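Local coordinates for adenylate kinase (PDB 3UMF), which probably catalyses the reversible transfer of a phosphate group between adenine nucleotides, interconverting ATP and AMP with two molecules of ADP, at residues A[27-32]-A[99-104]; A[47-52]-A[110-115]; A[65-70]-A[76-81]. All blocks are in the same frame, centred on the assembly; numbering follows the deposited sequence.

Contact 1 (A[27-32]-A[99-104])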
loop_
_atom_site.group_PDB
_atom_site.type_symbol
_atom_site.label_atom_id
_atom_site.label_comp_id
_atom_site.label_asym_id
_atom_site.label_seq_id
_atom_site.Cartn_x
_atom_site.Cartn_y
_atom_site.Cartn_z
ATOM N N ALA A 27 18.997 -2.614 7.019
ATOM C CA ALA A 27 18.941 -3.694 7.993
ATOM C C ALA A 27 18.071 -3.251 9.154
ATOM O O ALA A 27 17.412 -4.061 9.808
ATOM C CB ALA A 27 20.337 -4.046 8.477
ATOM N N LYS A 28 18.076 -1.946 9.398
ATOM C CA LYS A 28 17.266 -1.348 10.447
ATOM C C LYS A 28 15.823 -1.109 9.989
ATOM O O LYS A 28 14.936 -0.891 10.812
ATOM C CB LYS A 28 17.905 -0.027 10.907
ATOM N N ALA A 29 15.590 -1.176 8.680
ATOM C CA ALA A 29 14.291 -0.838 8.094
ATOM C C ALA A 29 13.134 -1.732 8.539
ATOM O O ALA A 29 13.234 -2.960 8.520
ATOM C CB ALA A 29 14.379 -0.828 6.569
ATOM N N LYS A 30 12.039 -1.090 8.942
ATOM C CA LYS A 30 10.790 -1.769 9.267
ATOM C C LYS A 30 9.738 -1.370 8.242
ATOM O O LYS A 30 9.330 -0.211 8.183
ATOM C CB LYS A 30 10.327 -1.376 10.668
ATOM C CG LYS A 30 11.220 -1.884 11.786
ATOM C CD LYS A 30 11.027 -1.054 13.039
ATOM C CE LYS A 30 11.103 -1.902 14.295
ATOM N NZ LYS A 30 10.328 -1.274 15.402
ATOM N N VAL A 31 9.299 -2.334 7.440
ATOM C CA VAL A 31 8.401 -2.050 6.328
ATOM C C VAL A 31 6.977 -2.520 6.592
ATOM O O VAL A 31 6.743 -3.687 6.913
ATOM C CB VAL A 31 8.909 -2.693 5.022
ATOM C CG1 VAL A 31 7.880 -2.548 3.912
ATOM C CG2 VAL A 31 10.234 -2.072 4.617
ATOM N N ILE A 32 6.029 -1.601 6.459
ATOM C CA ILE A 32 4.624 -1.914 6.653
ATOM C C ILE A 32 3.868 -1.799 5.335
ATOM O O ILE A 32 3.655 -0.699 4.820
ATOM C CB ILE A 32 3.990 -0.960 7.682
ATOM C CG1 ILE A 32 4.732 -1.060 9.018
ATOM C CG2 ILE A 32 2.510 -1.264 7.859
ATOM C CD1 ILE A 32 4.420 0.070 9.970
ATOM N N GLU A 99 15.608 2.683 -3.852
ATOM C CA GLU A 99 16.378 3.918 -3.915
ATOM C C GLU A 99 15.848 4.939 -2.915
ATOM O O GLU A 99 16.622 5.633 -2.259
ATOM C CB GLU A 99 16.342 4.503 -5.329
ATOM C CG GLU A 99 17.211 5.733 -5.505
ATOM C CD GLU A 99 16.736 6.634 -6.631
ATOM O OE1 GLU A 99 16.963 7.859 -6.546
ATOM O OE2 GLU A 99 16.140 6.116 -7.600
ATOM N N ALA A 100 14.527 5.023 -2.797
ATOM C CA ALA A 100 13.902 5.946 -1.858
ATOM C C ALA A 100 14.150 5.542 -0.402
ATOM O O ALA A 100 14.334 6.399 0.463
ATOM C CB ALA A 100 12.407 6.055 -2.136
ATOM N N MET A 101 14.168 4.238 -0.137
ATOM C CA MET A 101 14.371 3.737 1.221
ATOM C C MET A 101 15.796 3.978 1.730
ATOM O O MET A 101 15.987 4.357 2.886
ATOM C CB MET A 101 13.996 2.255 1.313
ATOM C CG MET A 101 12.506 1.990 1.108
ATOM S SD MET A 101 12.081 0.239 1.082
ATOM C CE MET A 101 12.760 -0.304 2.647
ATOM N N ILE A 102 16.785 3.764 0.865
ATOM C CA ILE A 102 18.186 4.009 1.202
ATOM C C ILE A 102 18.384 5.482 1.528
ATOM O O ILE A 102 19.158 5.847 2.419
ATOM C CB ILE A 102 19.113 3.628 0.024
ATOM C CG1 ILE A 102 19.104 2.111 -0.189
ATOM C CG2 ILE A 102 20.534 4.112 0.264
ATOM C CD1 ILE A 102 19.953 1.652 -1.362
ATOM N N LYS A 103 17.646 6.320 0.810
ATOM C CA LYS A 103 17.726 7.764 0.928
ATOM C C LYS A 103 17.083 8.279 2.221
ATOM O O LYS A 103 17.467 9.332 2.730
ATOM C CB LYS A 103 17.035 8.391 -0.293
ATOM C CG LYS A 103 17.315 9.862 -0.529
ATOM C CD LYS A 103 16.440 10.391 -1.658
ATOM C CE LYS A 103 17.101 11.547 -2.392
ATOM N NZ LYS A 103 16.537 12.869 -2.012
ATOM N N LEU A 104 16.122 7.533 2.763
ATOM C CA LEU A 104 15.322 8.017 3.893
ATOM C C LEU A 104 15.429 7.196 5.182
ATOM O O LEU A 104 14.791 7.534 6.183
ATOM C CB LEU A 104 13.839 8.094 3.492
ATOM C CG LEU A 104 13.452 9.080 2.390
ATOM C CD1 LEU A 104 11.992 8.898 2.016
ATOM C CD2 LEU A 104 13.716 10.511 2.834
#
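Met101 reaches out from helix 90-104 and sets its terminal methyl on Val31, the second residue of strand 30-35. The close part of the contact is this one meeting: Met101 CE lies 3.7 Å from Val31 CG2, at ordinary van der Waals distance, and the two side chains cross at about a right angle. Val31 offers the methyl beside its own backbone N, CG2, while CG1 takes the position anti to N (chi1 173°). Met101 runs extended as far as SD and then folds at its last torsion (chi3 55°), which swings CE round toward the strand. The helix backbone itself stays well back; the closest CA atoms, those of Ala29 and Met101, are 8.3 Å apart, so the flexible thioether arm bridges the interval.

In the fold, this is a helix packing on one face of the parallel five-stranded sheet of a P-loop kinase, near the start of its central strand. Met101 reaches Val31 past the neighbouring strand 110-114, whose Phe111 it also touches, and Phe126 of helix 120-129 touches both Val31 and Met101.

The contact slackens toward the N terminus. Ala29, in the loop leading into the strand, turns its CB to the helix, but Ala29 CB stays 4.3 Å from Met101 CE and the residue is partly exposed. Between Ala29 and Val31, Lys30 points its CB away from the helix, and its amino group makes a weak hydrogen bond to NE2 of His110.

Contact 2 (A[47-52]-A[110-115])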
loop_
_atom_site.group_PDB
_atom_site.type_symbol
_atom_site.label_atom_id
_atom_site.label_comp_id
_atom_site.label_asym_id
_atom_site.label_seq_id
_atom_site.Cartn_x
_atom_site.Cartn_y
_atom_site.Cartn_z
ATOM N N GLU A 47 -2.387 8.748 6.403
ATOM C CA GLU A 47 -2.048 10.129 6.736
ATOM C C GLU A 47 -1.915 10.301 8.239
ATOM O O GLU A 47 -0.990 10.952 8.721
ATOM C CB GLU A 47 -3.119 11.087 6.210
ATOM C CG GLU A 47 -3.145 11.235 4.704
ATOM C CD GLU A 47 -4.324 12.060 4.228
ATOM O OE1 GLU A 47 -5.082 12.565 5.086
ATOM O OE2 GLU A 47 -4.499 12.201 2.999
ATOM N N LYS A 48 -2.849 9.708 8.975
ATOM C CA LYS A 48 -2.868 9.836 10.425
ATOM C C LYS A 48 -1.703 9.086 11.066
ATOM O O LYS A 48 -1.141 9.542 12.059
ATOM C CB LYS A 48 -4.214 9.365 10.984
ATOM C CG LYS A 48 -5.404 10.050 10.322
ATOM C CD LYS A 48 -6.441 10.493 11.331
ATOM C CE LYS A 48 -7.034 9.316 12.071
ATOM N NZ LYS A 48 -7.849 9.779 13.224
ATOM N N LEU A 49 -1.333 7.947 10.487
ATOM C CA LEU A 49 -0.186 7.178 10.973
ATOM C C LEU A 49 1.119 7.951 10.804
ATOM O O LEU A 49 1.944 8.002 11.715
ATOM C CB LEU A 49 -0.087 5.838 10.243
ATOM C CG LEU A 49 -1.105 4.765 10.633
ATOM C CD1 LEU A 49 -0.960 3.553 9.727
ATOM C CD2 LEU A 49 -0.928 4.368 12.092
ATOM N N VAL A 50 1.300 8.547 9.629
ATOM C CA VAL A 50 2.483 9.350 9.348
ATOM C C VAL A 50 2.548 10.554 10.280
ATOM O O VAL A 50 3.621 10.936 10.743
ATOM C CB VAL A 50 2.505 9.819 7.876
ATOM C CG1 VAL A 50 3.602 10.848 7.646
ATOM C CG2 VAL A 50 2.688 8.631 6.948
ATOM N N GLN A 51 1.393 11.141 10.569
ATOM C CA GLN A 51 1.335 12.292 11.460
ATOM C C GLN A 51 1.713 11.913 12.893
ATOM O O GLN A 51 2.488 12.617 13.540
ATOM C CB GLN A 51 -0.054 12.935 11.426
ATOM C CG GLN A 51 -0.152 14.231 12.214
ATOM C CD GLN A 51 -1.556 14.801 12.236
ATOM O OE1 GLN A 51 -1.831 15.829 11.617
ATOM N NE2 GLN A 51 -2.451 14.141 12.963
ATOM N N LYS A 52 1.179 10.798 13.382
ATOM C CA LYS A 52 1.456 10.360 14.748
ATOM C C LYS A 52 2.856 9.767 14.907
ATOM O O LYS A 52 3.565 10.091 15.858
ATOM C CB LYS A 52 0.404 9.338 15.215
ATOM C CG LYS A 52 0.620 8.811 16.638
ATOM C CD LYS A 52 -0.361 7.694 16.979
ATOM C CE LYS A 52 -0.218 7.232 18.426
ATOM N NZ LYS A 52 -0.784 8.216 19.389
ATOM N N HIS A 110 11.080 3.366 9.775
ATOM C CA HIS A 110 9.800 2.805 9.344
ATOM C C HIS A 110 9.364 3.339 7.982
ATOM O O HIS A 110 9.586 4.504 7.653
ATOM C CB HIS A 110 8.694 3.086 10.365
ATOM C CG HIS A 110 8.980 2.570 11.740
ATOM N ND1 HIS A 110 9.704 3.286 12.669
ATOM C CD2 HIS A 110 8.614 1.420 12.355
ATOM C CE1 HIS A 110 9.782 2.595 13.792
ATOM N NE2 HIS A 110 9.128 1.460 13.628
ATOM N N PHE A 111 8.727 2.472 7.203
ATOM C CA PHE A 111 8.189 2.845 5.906
ATOM C C PHE A 111 6.784 2.287 5.749
ATOM O O PHE A 111 6.572 1.082 5.893
ATOM C CB PHE A 111 9.080 2.302 4.782
ATOM C CG PHE A 111 10.436 2.940 4.719
ATOM C CD1 PHE A 111 11.483 2.456 5.489
ATOM C CD2 PHE A 111 10.667 4.028 3.891
ATOM C CE1 PHE A 111 12.733 3.048 5.434
ATOM C CE2 PHE A 111 11.920 4.623 3.833
ATOM C CZ PHE A 111 12.950 4.130 4.604
ATOM N N LEU A 112 5.829 3.171 5.479
ATOM C CA LEU A 112 4.501 2.754 5.051
ATOM C C LEU A 112 4.494 2.727 3.532
ATOM O O LEU A 112 4.700 3.762 2.892
ATOM C CB LEU A 112 3.436 3.745 5.531
ATOM C CG LEU A 112 2.916 3.673 6.967
ATOM C CD1 LEU A 112 1.928 4.804 7.220
ATOM C CD2 LEU A 112 2.259 2.334 7.231
ATOM N N ILE A 113 4.282 1.554 2.947
ATOM C CA ILE A 113 4.124 1.464 1.500
ATOM C C ILE A 113 2.641 1.394 1.170
ATOM O O ILE A 113 1.985 0.382 1.429
ATOM C CB ILE A 113 4.821 0.233 0.898
ATOM C CG1 ILE A 113 6.103 -0.103 1.663
ATOM C CG2 ILE A 113 5.091 0.464 -0.587
ATOM C CD1 ILE A 113 7.224 0.890 1.480
ATOM N N ASP A 114 2.127 2.467 0.583
ATOM C CA ASP A 114 0.698 2.614 0.340
ATOM C C ASP A 114 0.260 1.841 -0.902
ATOM O O ASP A 114 0.762 2.079 -2.002
ATOM C CB ASP A 114 0.352 4.103 0.197
ATOM C CG ASP A 114 -1.132 4.386 0.357
ATOM O OD1 ASP A 114 -1.951 3.625 -0.196
ATOM O OD2 ASP A 114 -1.479 5.375 1.037
ATOM N N GLY A 115 -0.674 0.911 -0.716
ATOM C CA GLY A 115 -1.240 0.153 -1.821
ATOM C C GLY A 115 -0.261 -0.821 -2.456
ATOM O O GLY A 115 -0.265 -1.008 -3.674
#
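Leu112 pushes its CD1 methyl against the side of helix 42-53, where it overlaps both Leu49 and Val50. With CD1 anti to CA (chi2 177°), this methyl is carried outward from the strand and does all the close touching. Leu112 CD1 lies 3.8 Å from Leu49 CB and 4.0 Å from Leu49 CD1, the two leucine side chains crossing at about a right angle. Against Val50 it meets a single branch: Leu112 CD1 is 3.9 Å from Val50 CG2, the methyl beside the valine's backbone N.

The helix is the one that follows the P-loop in the chain. It belongs to a beta-alpha-beta crossover that leaves strand 30-35 and passes over strand 110-114 to the edge strand 56-58, so Leu112 packs beneath the crossing helix. Phe204 of helix 200-212 also touches Leu49, while Ile32 and Val34 of the adjacent strand 30-35 touch Leu112. Asp114, two residues along the same strand, also turns its CB toward the helix side, but its carboxylate is taken by a salt bridge to Lys42 of the P-loop and a hydrogen bond to His57.

Methyl and methylene groups alone meet here, so the helix is held on the sheet by hydrophobic burial and shape rather than by directional bonds.

Contact 3 (A[65-70]-A[76-81])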
loop_
_atom_site.group_PDB
_atom_site.type_symbol
_atom_site.label_atom_id
_atom_site.label_comp_id
_atom_site.label_asym_id
_atom_site.label_seq_id
_atom_site.Cartn_x
_atom_site.Cartn_y
_atom_site.Cartn_z
ATOM N N ARG A 65 6.185 9.471 -10.650
ATOM C CA ARG A 65 6.048 10.872 -11.034
ATOM C C ARG A 65 7.364 11.616 -10.830
ATOM O O ARG A 65 7.732 12.479 -11.629
ATOM C CB ARG A 65 4.938 11.547 -10.226
ATOM C CG ARG A 65 4.679 12.984 -10.633
ATOM C CD ARG A 65 3.657 13.651 -9.731
ATOM N NE ARG A 65 3.310 14.985 -10.215
ATOM C CZ ARG A 65 2.609 15.874 -9.519
ATOM N NH1 ARG A 65 2.179 15.573 -8.301
ATOM N NH2 ARG A 65 2.339 17.061 -10.040
ATOM N N ALA A 66 8.070 11.274 -9.757
ATOM C CA ALA A 66 9.351 11.902 -9.453
ATOM C C ALA A 66 10.420 11.511 -10.469
ATOM O O ALA A 66 11.288 12.315 -10.801
ATOM C CB ALA A 66 9.797 11.542 -8.046
ATOM N N GLU A 67 10.352 10.278 -10.964
ATOM C CA GLU A 67 11.299 9.814 -11.976
ATOM C C GLU A 67 11.066 10.528 -13.308
ATOM O O GLU A 67 12.015 10.932 -13.978
ATOM C CB GLU A 67 11.212 8.295 -12.147
ATOM C CG GLU A 67 12.299 7.704 -13.033
ATOM C CD GLU A 67 13.702 8.070 -12.575
ATOM O OE1 GLU A 67 13.990 7.960 -11.365
ATOM O OE2 GLU A 67 14.522 8.474 -13.427
ATOM N N VAL A 68 9.800 10.690 -13.682
ATOM C CA VAL A 68 9.440 11.443 -14.880
ATOM C C VAL A 68 9.903 12.904 -14.792
ATOM O O VAL A 68 10.354 13.480 -15.783
ATOM C CB VAL A 68 7.916 11.366 -15.155
ATOM C CG1 VAL A 68 7.501 12.357 -16.236
ATOM C CG2 VAL A 68 7.518 9.950 -15.551
ATOM N N GLN A 69 9.810 13.493 -13.604
ATOM C CA GLN A 69 10.234 14.880 -13.396
ATOM C C GLN A 69 11.752 15.027 -13.232
ATOM O O GLN A 69 12.263 16.142 -13.136
ATOM C CB GLN A 69 9.526 15.480 -12.168
ATOM C CG GLN A 69 8.014 15.628 -12.291
ATOM C CD GLN A 69 7.353 15.975 -10.964
ATOM O OE1 GLN A 69 7.924 15.748 -9.894
ATOM N NE2 GLN A 69 6.147 16.529 -11.027
ATOM N N SER A 70 12.469 13.907 -13.201
ATOM C CA SER A 70 13.913 13.921 -12.945
ATOM C C SER A 70 14.737 14.414 -14.133
ATOM O O SER A 70 15.844 14.921 -13.958
ATOM C CB SER A 70 14.401 12.530 -12.540
ATOM O OG SER A 70 14.364 11.643 -13.644
ATOM N N LYS A 76 12.210 9.767 -19.143
ATOM C CA LYS A 76 11.610 10.155 -20.412
ATOM C C LYS A 76 10.968 8.958 -21.099
ATOM O O LYS A 76 9.934 9.088 -21.754
ATOM C CB LYS A 76 12.659 10.790 -21.329
ATOM C CG LYS A 76 13.199 12.123 -20.832
ATOM C CD LYS A 76 14.244 12.672 -21.793
ATOM C CE LYS A 76 14.622 14.103 -21.445
ATOM N NZ LYS A 76 15.564 14.691 -22.443
ATOM N N GLU A 77 11.587 7.791 -20.949
ATOM C CA GLU A 77 11.028 6.566 -21.508
ATOM C C GLU A 77 9.829 6.087 -20.698
ATOM O O GLU A 77 8.878 5.540 -21.260
ATOM C CB GLU A 77 12.087 5.469 -21.611
ATOM C CG GLU A 77 11.568 4.178 -22.228
ATOM C CD GLU A 77 10.834 4.406 -23.541
ATOM O OE1 GLU A 77 11.351 5.156 -24.397
ATOM O OE2 GLU A 77 9.735 3.838 -23.721
ATOM N N LEU A 78 9.873 6.293 -19.384
ATOM C CA LEU A 78 8.730 5.975 -18.531
ATOM C C LEU A 78 7.508 6.767 -18.965
ATOM O O LEU A 78 6.412 6.222 -19.075
ATOM C CB LEU A 78 9.034 6.294 -17.065
ATOM C CG LEU A 78 9.668 5.207 -16.197
ATOM C CD1 LEU A 78 9.679 5.647 -14.737
ATOM C CD2 LEU A 78 8.933 3.886 -16.360
ATOM N N LYS A 79 7.716 8.057 -19.212
ATOM C CA LYS A 79 6.646 8.958 -19.626
ATOM C C LYS A 79 6.042 8.528 -20.962
ATOM O O LYS A 79 4.821 8.508 -21.121
ATOM C CB LYS A 79 7.176 10.393 -19.708
ATOM C CG LYS A 79 6.119 11.456 -19.966
ATOM C CD LYS A 79 6.709 12.854 -19.828
ATOM C CE LYS A 79 5.678 13.928 -20.128
ATOM N NZ LYS A 79 5.190 13.851 -21.530
ATOM N N ALA A 80 6.901 8.171 -21.913
ATOM C CA ALA A 80 6.445 7.708 -23.220
ATOM C C ALA A 80 5.674 6.396 -23.109
ATOM O O ALA A 80 4.693 6.187 -23.821
ATOM C CB ALA A 80 7.621 7.558 -24.175
ATOM N N MET A 81 6.121 5.518 -22.212
ATOM C CA MET A 81 5.431 4.254 -21.958
ATOM C C MET A 81 4.047 4.505 -21.371
ATOM O O MET A 81 3.063 3.903 -21.798
ATOM C CB MET A 81 6.249 3.377 -21.006
ATOM C CG MET A 81 7.476 2.742 -21.637
ATOM S SD MET A 81 8.654 2.138 -20.409
ATOM C CE MET A 81 7.626 1.006 -19.477
#
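Val68 packs against Lys79 where two successive short helices, 60-68 and 73-84, come together, and most of the contact is aliphatic. The backbones come fairly close, with the CA atoms of Val68 and Lys79 6.0 Å apart. CG1 of Val68 rests on the lysine's hydrocarbon stem, 3.7 Å from Lys79 CD and 4.0 Å from Lys79 CB, the side chains crossing at about a right angle. Val68 CG2, the other methyl, lies over the start of the partner side chains, 4.2 Å from Leu78 CB. Lys79 is straight as far as CE and bends only at its last torsion (chi4 -63°); its stem packs, but its end leads away from the neighbouring helix.

A second aliphatic meeting uses the stem of an acid. Glu67 CG comes within 3.7 Å of Leu78 CD1, again at about a right angle. The glutamate chain bends at chi2 (55°), presenting its methylenes to the leucine. Leu78, the buried member of the group, also touches Val88 and Val92, while Glu67 leans on Leu96; helix 90-104 thus backs the inner side of the pair.

The polar bonds of Glu67 and Ser70 run to the link between the helices. Glu67 OE2 is hydrogen-bonded to the hydroxyl of Ser72, which is also hydrogen-bonded to Ser70 OG. Ser70 N bonds to Glu67 O at 3.1 Å, where the chain turns from one helix toward the next.

Helices at this place in adenylate kinases form the small AMP-binding domain. Here Glu67 and Lys79 lend their carbon stems to the packing while Ser72 takes up the carboxylate, an arrangement that lets a partly exposed helix pair cohere by apolar contact with charged groups at its margins.

Overall arrangement
From the N terminus, the chain enters the sheet through 27-32, rounds the P-loop and passes into helix 42-53, which carries 47-52. It then takes the edge strand 56-58 and goes out to the helix pair of contact 3, a short loop closed with only five residues between its segments. Returning along helix 90-104, it closes contact 1 at 99-104, and strand 110-114 then closes contact 2. Contact 3 is nested in both larger loops, whereas contacts 1 and 2 cross. These two fasten helices to opposite faces of one sheet, joined through neighbouring strands 30-35 and 110-114; contact 3 lies further out, its centre about 23 Å from that of contact 1, with helix 90-104 leading back to the sheet.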